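Local coordinates for probable outer membrane protein (Pseudomonas aeruginosa, PDB 3DWO) that probably carries hydrophobic compounds such as long-chain fatty acids across the outer membrane as a beta-barrel channel of the FadL family, at residues 83-88 against 131-136; 234-239 against 282-287. All coordinates share one frame; numbering follows the deposited sequence.

Contact 1 of 2, residues 83-88 against 131-136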
ATOM      1  N   LEU A  83      25.300  18.193 -15.114  1.00 31.91           N
ATOM      2  CA  LEU A  83      24.888  16.801 -15.207  1.00 28.95           C
ATOM      3  C   LEU A  83      23.688  16.687 -16.126  1.00 27.03           C
ATOM      4  O   LEU A  83      22.954  17.653 -16.321  1.00 29.10           O
ATOM      5  CB  LEU A  83      24.501  16.266 -13.828  1.00 27.59           C
ATOM      6  CG  LEU A  83      25.591  16.068 -12.781  1.00 27.02           C
ATOM      7  CD1 LEU A  83      24.951  15.695 -11.455  1.00 25.88           C
ATOM      8  CD2 LEU A  83      26.541  14.974 -13.240  1.00 27.91           C
ATOM      9  N   GLY A  84      23.494  15.507 -16.696  1.00 25.65           N
ATOM     10  CA  GLY A  84      22.347  15.307 -17.562  1.00 25.51           C
ATOM     11  C   GLY A  84      21.243  14.724 -16.698  1.00 25.18           C
ATOM     12  O   GLY A  84      21.490  14.311 -15.562  1.00 24.15           O
ATOM     13  N   THR A  85      20.019  14.696 -17.207  1.00 23.37           N
ATOM     14  CA  THR A  85      18.933  14.130 -16.428  1.00 23.18           C
ATOM     15  C   THR A  85      18.401  12.915 -17.176  1.00 21.42           C
ATOM     16  O   THR A  85      18.989  12.506 -18.167  1.00 22.30           O
ATOM     17  CB  THR A  85      17.815  15.177 -16.170  1.00 22.06           C
ATOM     18  OG1 THR A  85      16.838  14.612 -15.287  1.00 23.68           O
ATOM     19  CG2 THR A  85      17.149  15.602 -17.474  1.00 22.54           C
ATOM     20  N   ASN A  86      17.299  12.337 -16.717  1.00 22.71           N
ATOM     21  CA  ASN A  86      16.760  11.144 -17.360  1.00 21.22           C
ATOM     22  C   ASN A  86      15.300  10.911 -16.975  1.00 21.40           C
ATOM     23  O   ASN A  86      14.723  11.677 -16.197  1.00 20.36           O
ATOM     24  CB  ASN A  86      17.603   9.932 -16.951  1.00 22.48           C
ATOM     25  CG  ASN A  86      17.600   9.711 -15.442  1.00 22.94           C
ATOM     26  OD1 ASN A  86      16.576   9.362 -14.867  1.00 26.15           O
ATOM     27  ND2 ASN A  86      18.739   9.930 -14.801  1.00 21.95           N
ATOM     28  N   ASP A  87      14.721   9.834 -17.502  1.00 21.56           N
ATOM     29  CA  ASP A  87      13.320   9.497 -17.254  1.00 21.76           C
ATOM     30  C   ASP A  87      13.009   8.756 -15.956  1.00 20.53           C
ATOM     31  O   ASP A  87      11.881   8.314 -15.749  1.00 18.87           O
ATOM     32  CB  ASP A  87      12.773   8.683 -18.431  1.00 25.28           C
ATOM     33  CG  ASP A  87      13.377   7.281 -18.515  1.00 28.28           C
ATOM     34  OD1 ASP A  87      13.018   6.546 -19.461  1.00 29.01           O
ATOM     35  OD2 ASP A  87      14.193   6.905 -17.644  1.00 28.35           O
ATOM     36  N   GLY A  88      14.003   8.600 -15.089  1.00 20.45           N
ATOM     37  CA  GLY A  88      13.759   7.914 -13.837  1.00 18.51           C
ATOM     38  C   GLY A  88      14.125   6.444 -13.842  1.00 18.62           C
ATOM     39  O   GLY A  88      14.366   5.870 -12.786  1.00 17.56           O
ATOM     40  N   LYS A 131      14.469  13.735 -14.092  1.00 15.85           N
ATOM     41  CA  LYS A 131      13.744  14.980 -14.318  1.00 16.85           C
ATOM     42  C   LYS A 131      12.635  15.280 -13.314  1.00 16.74           C
ATOM     43  O   LYS A 131      12.225  16.429 -13.170  1.00 16.62           O
ATOM     44  CB  LYS A 131      13.159  14.987 -15.727  1.00 16.59           C
ATOM     45  CG  LYS A 131      12.025  13.989 -15.942  1.00 16.67           C
ATOM     46  CD  LYS A 131      11.520  14.037 -17.393  1.00 22.24           C
ATOM     47  CE  LYS A 131      12.564  13.502 -18.368  1.00 19.10           C
ATOM     48  NZ  LYS A 131      12.101  13.571 -19.783  1.00 21.36           N
ATOM     49  N   GLY A 132      12.139  14.250 -12.644  1.00 16.75           N
ATOM     50  CA  GLY A 132      11.094  14.458 -11.657  1.00 17.88           C
ATOM     51  C   GLY A 132      11.611  14.414 -10.227  1.00 18.35           C
ATOM     52  O   GLY A 132      10.825  14.241  -9.296  1.00 19.47           O
ATOM     53  N   ARG A 133      12.918  14.589 -10.038  1.00 18.25           N
ATOM     54  CA  ARG A 133      13.506  14.528  -8.694  1.00 18.32           C
ATOM     55  C   ARG A 133      12.949  15.538  -7.688  1.00 19.03           C
ATOM     56  O   ARG A 133      13.022  15.304  -6.474  1.00 19.20           O
ATOM     57  CB  ARG A 133      15.039  14.652  -8.768  1.00 16.93           C
ATOM     58  CG  ARG A 133      15.567  15.965  -9.333  1.00 15.99           C
ATOM     59  CD  ARG A 133      17.090  15.938  -9.429  1.00 18.15           C
ATOM     60  NE  ARG A 133      17.648  17.164 -10.004  1.00 17.82           N
ATOM     61  CZ  ARG A 133      17.540  17.507 -11.285  1.00 19.50           C
ATOM     62  NH1 ARG A 133      16.895  16.719 -12.135  1.00 16.51           N
ATOM     63  NH2 ARG A 133      18.072  18.646 -11.712  1.00 19.85           N
ATOM     64  N   ASP A 134      12.399  16.654  -8.167  1.00 17.01           N
ATOM     65  CA  ASP A 134      11.830  17.650  -7.251  1.00 20.81           C
ATOM     66  C   ASP A 134      10.508  17.152  -6.661  1.00 19.85           C
ATOM     67  O   ASP A 134       9.968  17.760  -5.743  1.00 21.52           O
ATOM     68  CB  ASP A 134      11.557  18.989  -7.954  1.00 22.59           C
ATOM     69  CG  ASP A 134      12.832  19.761  -8.305  1.00 27.85           C
ATOM     70  OD1 ASP A 134      13.935  19.382  -7.853  1.00 24.66           O
ATOM     71  OD2 ASP A 134      12.716  20.771  -9.042  1.00 30.91           O
ATOM     72  N   PHE A 135       9.986  16.056  -7.198  1.00 19.26           N
ATOM     73  CA  PHE A 135       8.722  15.497  -6.726  1.00 19.60           C
ATOM     74  C   PHE A 135       8.899  14.196  -5.973  1.00 19.56           C
ATOM     75  O   PHE A 135       8.129  13.897  -5.057  1.00 19.77           O
ATOM     76  CB  PHE A 135       7.765  15.252  -7.898  1.00 19.48           C
ATOM     77  CG  PHE A 135       7.344  16.507  -8.609  1.00 20.13           C
ATOM     78  CD1 PHE A 135       8.170  17.095  -9.559  1.00 21.95           C
ATOM     79  CD2 PHE A 135       6.129  17.113  -8.309  1.00 19.82           C
ATOM     80  CE1 PHE A 135       7.791  18.275 -10.205  1.00 22.39           C
ATOM     81  CE2 PHE A 135       5.739  18.290  -8.945  1.00 22.42           C
ATOM     82  CZ  PHE A 135       6.576  18.871  -9.896  1.00 22.35           C
ATOM     83  N   ALA A 136       9.904  13.415  -6.360  1.00 17.74           N
ATOM     84  CA  ALA A 136      10.147  12.148  -5.697  1.00 17.16           C
ATOM     85  C   ALA A 136      11.403  11.445  -6.168  1.00 17.99           C
ATOM     86  O   ALA A 136      11.801  11.543  -7.336  1.00 17.67           O
ATOM     87  CB  ALA A 136       8.958  11.220  -5.897  1.00 15.13           C
TER
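Lys131 offers its backbone N to the carbonyl of Asn86, and this is the one hydrogen bond between 83-88 and 131-136. Lys131 N lies 3.0 Å from Asn86 O. The bond is nearly straight, with an N-H...O angle of 173°, and the donor sits in the carbonyl plane. The aliphatic part of Lys131 then bends around the same oxygen. CG stands between the backbone N and the carbonyl carbon (chi1 69°), and a bend at chi3 brings Lys131 CE back to 3.6 Å from Asn86 O. The chain end runs on past Asp87 to bond Gly60 O through NZ. Thr85 turns its side chain toward the other loop. Thr85 OG1 is anti to the backbone N (chi1 -174°) and lies 2.8 Å from Lys131 N, but the angle is too poor for a bond; the hydroxyl bonds to Asn129 O instead. Arg133 reaches in with an extended chain, Arg133 NH1 stopping 3.8 Å from Thr85 OG1. Its guanidinium is held by Trp130 O and Thr71 O. Asn86 points away and forms an Asx turn, Asn86 OD1 accepting from Gly88 N at 2.7 Å. Its ND2 bonds to Asp127. The chemistry implies a small polar junction between surface loops: one backbone bond joins the segments, and bonds from Thr85 and Asn86 to Asn129 and Asp127, just before 131-136, tie the same two loops.

Contact 2 of 2, residues 234-239 against 282-287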
ATOM      1  N   ALA A 234     -11.897  -1.114  10.947  1.00 26.37           N
ATOM      2  CA  ALA A 234     -11.890   0.302  11.266  1.00 26.34           C
ATOM      3  C   ALA A 234     -10.563   0.945  10.892  1.00 26.78           C
ATOM      4  O   ALA A 234      -9.538   0.272  10.804  1.00 27.19           O
ATOM      5  CB  ALA A 234     -12.176   0.506  12.763  1.00 22.60           C
ATOM      6  N   LYS A 235     -10.595   2.252  10.659  1.00 27.42           N
ATOM      7  CA  LYS A 235      -9.387   2.991  10.323  1.00 28.41           C
ATOM      8  C   LYS A 235      -8.432   2.880  11.501  1.00 28.81           C
ATOM      9  O   LYS A 235      -8.859   2.887  12.658  1.00 29.45           O
ATOM     10  CB  LYS A 235      -9.709   4.466  10.073  1.00 28.53           C
ATOM     11  CG  LYS A 235      -8.477   5.329   9.869  1.00 28.32           C
ATOM     12  CD  LYS A 235      -8.848   6.700   9.359  1.00 31.06           C
ATOM     13  CE  LYS A 235      -9.661   7.468  10.378  1.00 32.95           C
ATOM     14  NZ  LYS A 235     -10.160   8.735   9.792  1.00 33.94           N
ATOM     15  N   ILE A 236      -7.142   2.776  11.211  1.00 27.31           N
ATOM     16  CA  ILE A 236      -6.157   2.668  12.271  1.00 27.51           C
ATOM     17  C   ILE A 236      -5.352   3.963  12.368  1.00 28.71           C
ATOM     18  O   ILE A 236      -4.578   4.294  11.459  1.00 26.47           O
ATOM     19  CB  ILE A 236      -5.190   1.480  12.020  1.00 27.68           C
ATOM     20  CG1 ILE A 236      -5.987   0.183  11.845  1.00 26.22           C
ATOM     21  CG2 ILE A 236      -4.215   1.344  13.182  1.00 26.70           C
ATOM     22  CD1 ILE A 236      -5.120  -1.052  11.622  1.00 24.57           C
ATOM     23  N   ARG A 237      -5.562   4.702  13.460  1.00 27.29           N
ATOM     24  CA  ARG A 237      -4.846   5.948  13.697  1.00 27.89           C
ATOM     25  C   ARG A 237      -3.373   5.572  13.706  1.00 27.06           C
ATOM     26  O   ARG A 237      -2.953   4.668  14.433  1.00 25.53           O
ATOM     27  CB  ARG A 237      -5.262   6.551  15.034  1.00 30.63           C
ATOM     28  CG  ARG A 237      -6.728   6.937  15.087  1.00 35.13           C
ATOM     29  CD  ARG A 237      -6.905   8.443  15.176  1.00 41.28           C
ATOM     30  NE  ARG A 237      -6.727   9.117  13.893  1.00 45.76           N
ATOM     31  CZ  ARG A 237      -6.449  10.412  13.768  1.00 47.16           C
ATOM     32  NH1 ARG A 237      -6.311  11.171  14.850  1.00 45.68           N
ATOM     33  NH2 ARG A 237      -6.318  10.952  12.560  1.00 45.35           N
ATOM     34  N   ASN A 238      -2.584   6.282  12.910  1.00 25.62           N
ATOM     35  CA  ASN A 238      -1.184   5.931  12.764  1.00 23.33           C
ATOM     36  C   ASN A 238      -0.287   7.152  12.519  1.00 22.77           C
ATOM     37  O   ASN A 238      -0.076   7.569  11.378  1.00 22.81           O
ATOM     38  CB  ASN A 238      -1.113   4.924  11.606  1.00 21.48           C
ATOM     39  CG  ASN A 238       0.224   4.235  11.485  1.00 23.53           C
ATOM     40  OD1 ASN A 238       0.944   4.042  12.468  1.00 23.82           O
ATOM     41  ND2 ASN A 238       0.555   3.834  10.265  1.00 23.09           N
ATOM     42  N   LYS A 239       0.229   7.721  13.605  1.00 20.09           N
ATOM     43  CA  LYS A 239       1.110   8.877  13.522  1.00 21.25           C
ATOM     44  C   LYS A 239       2.552   8.388  13.511  1.00 22.70           C
ATOM     45  O   LYS A 239       3.075   7.951  14.537  1.00 21.03           O
ATOM     46  CB  LYS A 239       0.886   9.801  14.718  1.00 23.54           C
ATOM     47  CG  LYS A 239       1.800  11.016  14.763  1.00 26.33           C
ATOM     48  CD  LYS A 239       1.391  11.929  15.913  1.00 30.13           C
ATOM     49  CE  LYS A 239       2.290  13.147  16.030  1.00 30.29           C
ATOM     50  NZ  LYS A 239       1.849  14.020  17.160  1.00 33.44           N
ATOM     51  N   LEU A 282      -0.374   8.842   8.907  1.00 23.77           N
ATOM     52  CA  LEU A 282      -0.594   7.968   7.760  1.00 24.65           C
ATOM     53  C   LEU A 282      -1.546   6.878   8.252  1.00 24.33           C
ATOM     54  O   LEU A 282      -1.182   5.705   8.351  1.00 24.56           O
ATOM     55  CB  LEU A 282       0.734   7.367   7.286  1.00 23.73           C
ATOM     56  CG  LEU A 282       0.870   6.808   5.859  1.00 27.09           C
ATOM     57  CD1 LEU A 282      -0.058   5.632   5.668  1.00 33.25           C
ATOM     58  CD2 LEU A 282       0.550   7.883   4.841  1.00 26.96           C
ATOM     59  N   ASP A 283      -2.768   7.284   8.584  1.00 24.70           N
ATOM     60  CA  ASP A 283      -3.772   6.349   9.081  1.00 26.20           C
ATOM     61  C   ASP A 283      -4.095   5.266   8.061  1.00 26.28           C
ATOM     62  O   ASP A 283      -4.227   5.542   6.865  1.00 27.23           O
ATOM     63  CB  ASP A 283      -5.071   7.082   9.442  1.00 26.74           C
ATOM     64  CG  ASP A 283      -4.893   8.085  10.572  1.00 30.10           C
ATOM     65  OD1 ASP A 283      -3.880   8.016  11.308  1.00 27.75           O
ATOM     66  OD2 ASP A 283      -5.789   8.941  10.734  1.00 30.30           O
ATOM     67  N   ILE A 284      -4.214   4.032   8.533  1.00 26.11           N
ATOM     68  CA  ILE A 284      -4.562   2.928   7.654  1.00 25.23           C
ATOM     69  C   ILE A 284      -6.068   3.059   7.449  1.00 25.11           C
ATOM     70  O   ILE A 284      -6.844   2.971   8.400  1.00 25.78           O
ATOM     71  CB  ILE A 284      -4.217   1.577   8.303  1.00 25.90           C
ATOM     72  CG1 ILE A 284      -2.731   1.562   8.676  1.00 26.19           C
ATOM     73  CG2 ILE A 284      -4.520   0.434   7.338  1.00 24.65           C
ATOM     74  CD1 ILE A 284      -2.271   0.288   9.356  1.00 26.19           C
ATOM     75  N   PRO A 285      -6.503   3.277   6.202  1.00 24.10           N
ATOM     76  CA  PRO A 285      -7.922   3.435   5.879  1.00 24.56           C
ATOM     77  C   PRO A 285      -8.861   2.306   6.286  1.00 24.11           C
ATOM     78  O   PRO A 285      -8.500   1.132   6.267  1.00 22.53           O
ATOM     79  CB  PRO A 285      -7.909   3.666   4.368  1.00 24.82           C
ATOM     80  CG  PRO A 285      -6.712   2.896   3.927  1.00 26.16           C
ATOM     81  CD  PRO A 285      -5.689   3.234   4.974  1.00 25.24           C
ATOM     82  N   ALA A 286     -10.075   2.692   6.663  1.00 23.90           N
ATOM     83  CA  ALA A 286     -11.108   1.749   7.054  1.00 23.21           C
ATOM     84  C   ALA A 286     -11.669   1.151   5.776  1.00 24.12           C
ATOM     85  O   ALA A 286     -11.607   1.771   4.717  1.00 22.77           O
ATOM     86  CB  ALA A 286     -12.221   2.472   7.814  1.00 24.38           C
ATOM     87  N   TYR A 287     -12.195  -0.063   5.867  1.00 24.50           N
ATOM     88  CA  TYR A 287     -12.796  -0.688   4.706  1.00 26.54           C
ATOM     89  C   TYR A 287     -13.791  -1.751   5.127  1.00 27.59           C
ATOM     90  O   TYR A 287     -13.711  -2.289   6.229  1.00 26.98           O
ATOM     91  CB  TYR A 287     -11.732  -1.294   3.782  1.00 26.69           C
ATOM     92  CG  TYR A 287     -10.897  -2.398   4.387  1.00 26.11           C
ATOM     93  CD1 TYR A 287      -9.737  -2.108   5.103  1.00 25.01           C
ATOM     94  CD2 TYR A 287     -11.241  -3.735   4.197  1.00 25.80           C
ATOM     95  CE1 TYR A 287      -8.931  -3.123   5.607  1.00 26.23           C
ATOM     96  CE2 TYR A 287     -10.448  -4.759   4.698  1.00 26.64           C
ATOM     97  CZ  TYR A 287      -9.289  -4.447   5.401  1.00 27.84           C
ATOM     98  OH  TYR A 287      -8.480  -5.457   5.874  1.00 30.34           O
TER
HETATM   99  O   HOH W   1      -8.120  -0.828   8.449  1.00 29.62           O
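Asp283 OD2 lies at the edge of the Arg237 guanidinium, 19° out of its plane, and the guanidinium and carboxylate planes are 70° apart. Asp283 OD2 lies 2.8 Å from Arg237 NH2 and receives it on the syn lone pair, in a salt bridge. Arg237 NE adds a weak bond to the same oxygen. Bends at chi2 and chi3 turn the arginine back from a start that leads away. The other oxygen, Asp283 OD1, takes Asn238 N at 2.7 Å on its anti side, 32° out of the carboxylate plane. Asp283 OD1 also pairs with Arg281, which would probably favour the charged aspartate. The Asn238 amide has its CG anti to the backbone N. This lets Asn238 ND2 reach Leu282 O at 3.2 Å, above the carbonyl plane; Asn238 OD1 bonds to Asn209.

The backbones run antiparallel. Ile236 and Ile284 form a hydrogen-bonded pair, with Ile236 N 2.8 Å from Ile284 O and a return bond from Ile284 N to Ile236 O. Their side chains lie side by side and point the same way, Ile236 CB to Ile284 CB at 3.8 Å. Leu282 N bonds to Asn238 O at 2.8 Å. Near Ala286 a water donates to both Ala234 O and Pro285 O, bridging the backbones.

The contact lies in the barrel wall, where the link between strands 275-281 and 287-295 runs beside strand 226-248. Ile236 packs on Ile165 of strand 158-177 and Ser211 of strand 201-220. Ile284 and Leu282 reach Met120 of strand 110-125, and Leu282 also touches Phe3 near the N terminus.

How the contacts relate
From the N terminus, the chain makes strand 44-63 and then the loop that holds 83-88. Strands 93-105 and 110-125 follow, and the loop with 131-136 closes contact 1. It thus joins the loops that flank this pair of strands. The chain goes on through strands 138-153, 158-177 and 201-220 before contact 2 opens on strand 226-248. Two short helices and strand 275-281 come next, and 282-287 closes contact 2 by returning to strand 226-248. The contacts are in series, neither nested nor crossed. The centres of contact 1 and contact 2 are about 32 Å apart, and the two do not touch. Contact 1 ties surface loops together, whereas contact 2 continues the pairing within the wall.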